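Long-range contact in galactose mutarotase-like protein (Clostridium acetobutylicum, PDB 3OS7), which probably binds carbohydrate and may interconvert the anomers of aldose sugars as an aldose 1-epimerase: residues S175-G183 with F321-W330. Sequence-based numbering, arbitrary orientation. Where two conformers were deposited one is given.
Sequences SEEMPLSVG and FKTLKPNESW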
loop_
_atom_site.group_PDB
_atom_site.type_symbol
_atom_site.label_atom_id
_atom_site.label_comp_id
_atom_site.label_asym_id
_atom_site.label_seq_id
_atom_site.Cartn_x
_atom_site.Cartn_y
_atom_site.Cartn_z
ATOM N N SER A 175 -20.135 -10.010 15.420
ATOM C CA SER A 175 -20.892 -11.250 15.471
ATOM C C SER A 175 -21.390 -11.714 14.099
ATOM O O SER A 175 -22.125 -12.690 14.005
ATOM C CB SER A 175 -22.066 -11.074 16.425
ATOM O OG SER A 175 -22.957 -10.091 15.944
ATOM N N GLU A 176 -20.986 -11.013 13.031
ATOM C CA GLU A 176 -21.445 -11.305 11.677
ATOM C C GLU A 176 -20.276 -11.399 10.698
ATOM O O GLU A 176 -19.185 -10.886 10.944
ATOM C CB GLU A 176 -22.395 -10.211 11.195
ATOM C CG GLU A 176 -23.701 -10.120 11.974
ATOM C CD GLU A 176 -24.550 -8.955 11.532
ATOM O OE1 GLU A 176 -24.204 -7.795 11.861
ATOM O OE2 GLU A 176 -25.574 -9.195 10.865
ATOM N N GLU A 177 -20.551 -12.003 9.553
ATOM C CA GLU A 177 -19.593 -12.080 8.463
ATOM C C GLU A 177 -19.208 -10.675 7.974
ATOM O O GLU A 177 -20.082 -9.891 7.666
ATOM C CB GLU A 177 -20.258 -12.853 7.327
ATOM C CG GLU A 177 -19.321 -13.494 6.383
ATOM C CD GLU A 177 -20.015 -14.111 5.180
ATOM O OE1 GLU A 177 -21.263 -13.994 5.029
ATOM O OE2 GLU A 177 -19.294 -14.709 4.372
HETATM N N MSE A 178 -17.907 -10.387 7.895
HETATM C CA MSE A 178 -17.398 -9.061 7.569
HETATM C C MSE A 178 -16.774 -9.042 6.167
HETATM O O MSE A 178 -15.852 -9.792 5.885
HETATM C CB MSE A 178 -16.344 -8.634 8.572
HETATM C CG MSE A 178 -15.945 -7.175 8.459
HETATM SE SE MSE A 178 -14.443 -6.713 9.542
HETATM C CE MSE A 178 -12.991 -7.051 8.335
ATOM N N PRO A 179 -17.261 -8.157 5.295
ATOM C CA PRO A 179 -16.605 -7.982 3.985
ATOM C C PRO A 179 -15.160 -7.565 4.143
ATOM O O PRO A 179 -14.844 -6.769 5.035
ATOM C CB PRO A 179 -17.385 -6.810 3.366
ATOM C CG PRO A 179 -18.709 -6.819 4.094
ATOM C CD PRO A 179 -18.426 -7.286 5.461
ATOM N N LEU A 180 -14.287 -8.029 3.254
ATOM C CA LEU A 180 -12.870 -7.750 3.391
ATOM C C LEU A 180 -12.219 -7.522 2.028
ATOM O O LEU A 180 -12.278 -8.378 1.136
ATOM C CB LEU A 180 -12.168 -8.941 4.041
ATOM C CG LEU A 180 -10.652 -8.820 4.226
ATOM C CD1 LEU A 180 -10.310 -7.871 5.350
ATOM C CD2 LEU A 180 -10.110 -10.198 4.499
ATOM N N SER A 181 -11.575 -6.375 1.908
ATOM C CA SER A 181 -10.680 -6.077 0.789
ATOM C C SER A 181 -9.694 -5.048 1.335
ATOM O O SER A 181 -10.093 -4.088 1.976
ATOM C CB SER A 181 -11.477 -5.545 -0.369
ATOM O OG SER A 181 -10.659 -5.204 -1.458
ATOM N N VAL A 182 -8.421 -5.311 1.144
ATOM C CA VAL A 182 -7.350 -4.533 1.738
ATOM C C VAL A 182 -6.333 -4.204 0.644
ATOM O O VAL A 182 -6.103 -5.000 -0.260
ATOM C CB VAL A 182 -6.611 -5.346 2.829
ATOM C CG1 VAL A 182 -5.439 -4.520 3.464
ATOM C CG2 VAL A 182 -7.566 -5.808 3.902
ATOM N N GLY A 183 -5.648 -3.077 0.790
ATOM C CA GLY A 183 -4.539 -2.763 -0.080
ATOM C C GLY A 183 -3.734 -1.610 0.475
ATOM O O GLY A 183 -3.936 -1.192 1.621
ATOM N N PHE A 321 -12.517 -11.081 -3.698
ATOM C CA PHE A 321 -13.362 -10.619 -2.624
ATOM C C PHE A 321 -13.441 -11.732 -1.593
ATOM O O PHE A 321 -13.565 -12.899 -1.950
ATOM C CB PHE A 321 -14.746 -10.289 -3.153
ATOM C CG PHE A 321 -15.687 -9.837 -2.101
ATOM C CD1 PHE A 321 -15.451 -8.670 -1.424
ATOM C CD2 PHE A 321 -16.802 -10.600 -1.762
ATOM C CE1 PHE A 321 -16.334 -8.241 -0.416
ATOM C CE2 PHE A 321 -17.688 -10.162 -0.790
ATOM C CZ PHE A 321 -17.444 -8.973 -0.126
ATOM N N LYS A 322 -13.344 -11.357 -0.330
ATOM C CA LYS A 322 -13.327 -12.293 0.782
ATOM C C LYS A 322 -14.236 -11.758 1.872
ATOM O O LYS A 322 -14.620 -10.584 1.908
ATOM C CB LYS A 322 -11.889 -12.451 1.341
ATOM C CG LYS A 322 -10.899 -13.117 0.395
ATOM C CD LYS A 322 -9.532 -13.362 1.026
ATOM C CE LYS A 322 -9.365 -14.806 1.453
ATOM N NZ LYS A 322 -10.447 -15.260 2.361
ATOM N N THR A 323 -14.607 -12.646 2.775
ATOM C CA THR A 323 -15.254 -12.208 3.987
ATOM C C THR A 323 -14.550 -12.898 5.142
ATOM O O THR A 323 -13.888 -13.937 4.957
ATOM C CB THR A 323 -16.726 -12.560 3.976
ATOM O OG1 THR A 323 -16.862 -13.976 3.948
ATOM C CG2 THR A 323 -17.412 -11.965 2.751
ATOM N N LEU A 324 -14.643 -12.297 6.319
ATOM C CA LEU A 324 -14.149 -12.901 7.535
ATOM C C LEU A 324 -15.321 -13.313 8.434
ATOM O O LEU A 324 -16.231 -12.539 8.691
ATOM C CB LEU A 324 -13.252 -11.929 8.287
ATOM C CG LEU A 324 -11.905 -11.582 7.671
ATOM C CD1 LEU A 324 -11.192 -10.576 8.576
ATOM C CD2 LEU A 324 -11.100 -12.856 7.509
ATOM N N LYS A 325 -15.287 -14.559 8.883
ATOM C CA LYS A 325 -16.239 -15.032 9.867
ATOM C C LYS A 325 -15.867 -14.389 11.228
ATOM O O LYS A 325 -14.779 -13.798 11.384
ATOM C CB LYS A 325 -16.224 -16.579 9.885
ATOM C CG LYS A 325 -16.750 -17.228 8.600
ATOM C CD LYS A 325 -16.783 -18.760 8.744
ATOM C CE LYS A 325 -17.411 -19.467 7.535
ATOM N NZ LYS A 325 -16.534 -19.417 6.325
ATOM N N PRO A 326 -16.773 -14.457 12.213
ATOM C CA PRO A 326 -16.496 -13.896 13.534
ATOM C C PRO A 326 -15.214 -14.440 14.134
ATOM O O PRO A 326 -15.007 -15.664 14.145
ATOM C CB PRO A 326 -17.761 -14.261 14.343
ATOM C CG PRO A 326 -18.828 -14.279 13.288
ATOM C CD PRO A 326 -18.171 -14.917 12.103
ATOM N N ASN A 327 -14.338 -13.503 14.531
ATOM C CA ASN A 327 -13.025 -13.758 15.109
ATOM C C ASN A 327 -12.012 -14.358 14.163
ATOM O O ASN A 327 -10.921 -14.733 14.593
ATOM C CB ASN A 327 -13.093 -14.604 16.399
ATOM C CG ASN A 327 -11.932 -14.297 17.345
ATOM O OD1 ASN A 327 -11.671 -13.140 17.640
ATOM N ND2 ASN A 327 -11.230 -15.347 17.827
ATOM N N GLU A 328 -12.358 -14.438 12.883
ATOM C CA GLU A 328 -11.401 -14.837 11.850
ATOM C C GLU A 328 -10.519 -13.657 11.483
ATOM O O GLU A 328 -10.952 -12.490 11.543
ATOM C CB GLU A 328 -12.117 -15.338 10.612
ATOM C CG GLU A 328 -11.215 -16.071 9.649
ATOM C CD GLU A 328 -11.920 -16.537 8.383
ATOM O OE1 GLU A 328 -13.109 -16.220 8.169
ATOM O OE2 GLU A 328 -11.254 -17.238 7.591
ATOM N N SER A 329 -9.287 -13.967 11.081
ATOM C CA SER A 329 -8.369 -12.930 10.632
ATOM C C SER A 329 -7.849 -13.156 9.222
ATOM O O SER A 329 -7.914 -14.260 8.688
ATOM C CB SER A 329 -7.186 -12.800 11.613
ATOM O OG SER A 329 -6.292 -13.893 11.503
ATOM N N TRP A 330 -7.350 -12.070 8.640
ATOM C CA TRP A 330 -6.627 -12.066 7.364
ATOM C C TRP A 330 -5.266 -11.433 7.652
ATOM O O TRP A 330 -5.172 -10.499 8.464
ATOM C CB TRP A 330 -7.384 -11.210 6.317
ATOM C CG TRP A 330 -6.558 -10.956 5.030
ATOM C CD1 TRP A 330 -6.595 -11.684 3.879
ATOM C CD2 TRP A 330 -5.602 -9.913 4.812
ATOM N NE1 TRP A 330 -5.726 -11.158 2.963
ATOM C CE2 TRP A 330 -5.100 -10.072 3.513
ATOM C CE3 TRP A 330 -5.153 -8.838 5.576
ATOM C CZ2 TRP A 330 -4.137 -9.223 2.984
ATOM C CZ3 TRP A 330 -4.206 -8.000 5.054
ATOM C CH2 TRP A 330 -3.696 -8.201 3.780
#
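Val182 lays CG2 over one face of the Trp330 indole, 4.1 Å above the plane and offset toward the rim, while its CG1 meets the six-membered ring at CZ3. The setting is a short antiparallel ladder, strand 178-180 against strand 322-324, part of the all-beta fold of the galactose mutarotase family. Leu180 reaches the other end of the tryptophan side chain, its CD2 packing 3.4 Å from Trp330 CB; the two side chains cross at about a right angle. The Phe321 ring is met at its edge, where Pro179 CB lies near the ring plane, 4.1 Å from Phe321 CZ. Met178 and Leu324 form a hydrogen-bonded pair, N to O 2.8 Å in each bond, from Met178 N to Leu324 O and from Leu324 N to Met178 O. The next such pair is looser: Leu180 N to Lys322 O is bent to 138°, and the return bond from Lys322 N to Leu180 O is weak. The register puts Leu180 and Leu324 on the same face of the ladder; a chi1 of 178° swings the isobutyl group of Leu180 away from its own N, and CD2 reaches Leu324 CG at 3.9 Å as well as Trp330. Val170 of strand 163-172 adds to this apolar layer, and Trp330 pairs with that residue through the backbone. Past Leu324 the chain reverses in a type II beta turn from Lys325 to Glu328, which brings it back so that Trp330 meets Leu180; Glu328 OE1 takes the Lys325 N-H through its anti lone pair. On the face of Pro179, Leu90 touches both Pro179 and Thr323. There the extended side chain of Glu177 comes obliquely across Thr323, whose OG1 donates a 2.6 Å hydrogen bond to Glu177 OE2 on the anti side, 27° out of the carboxylate plane.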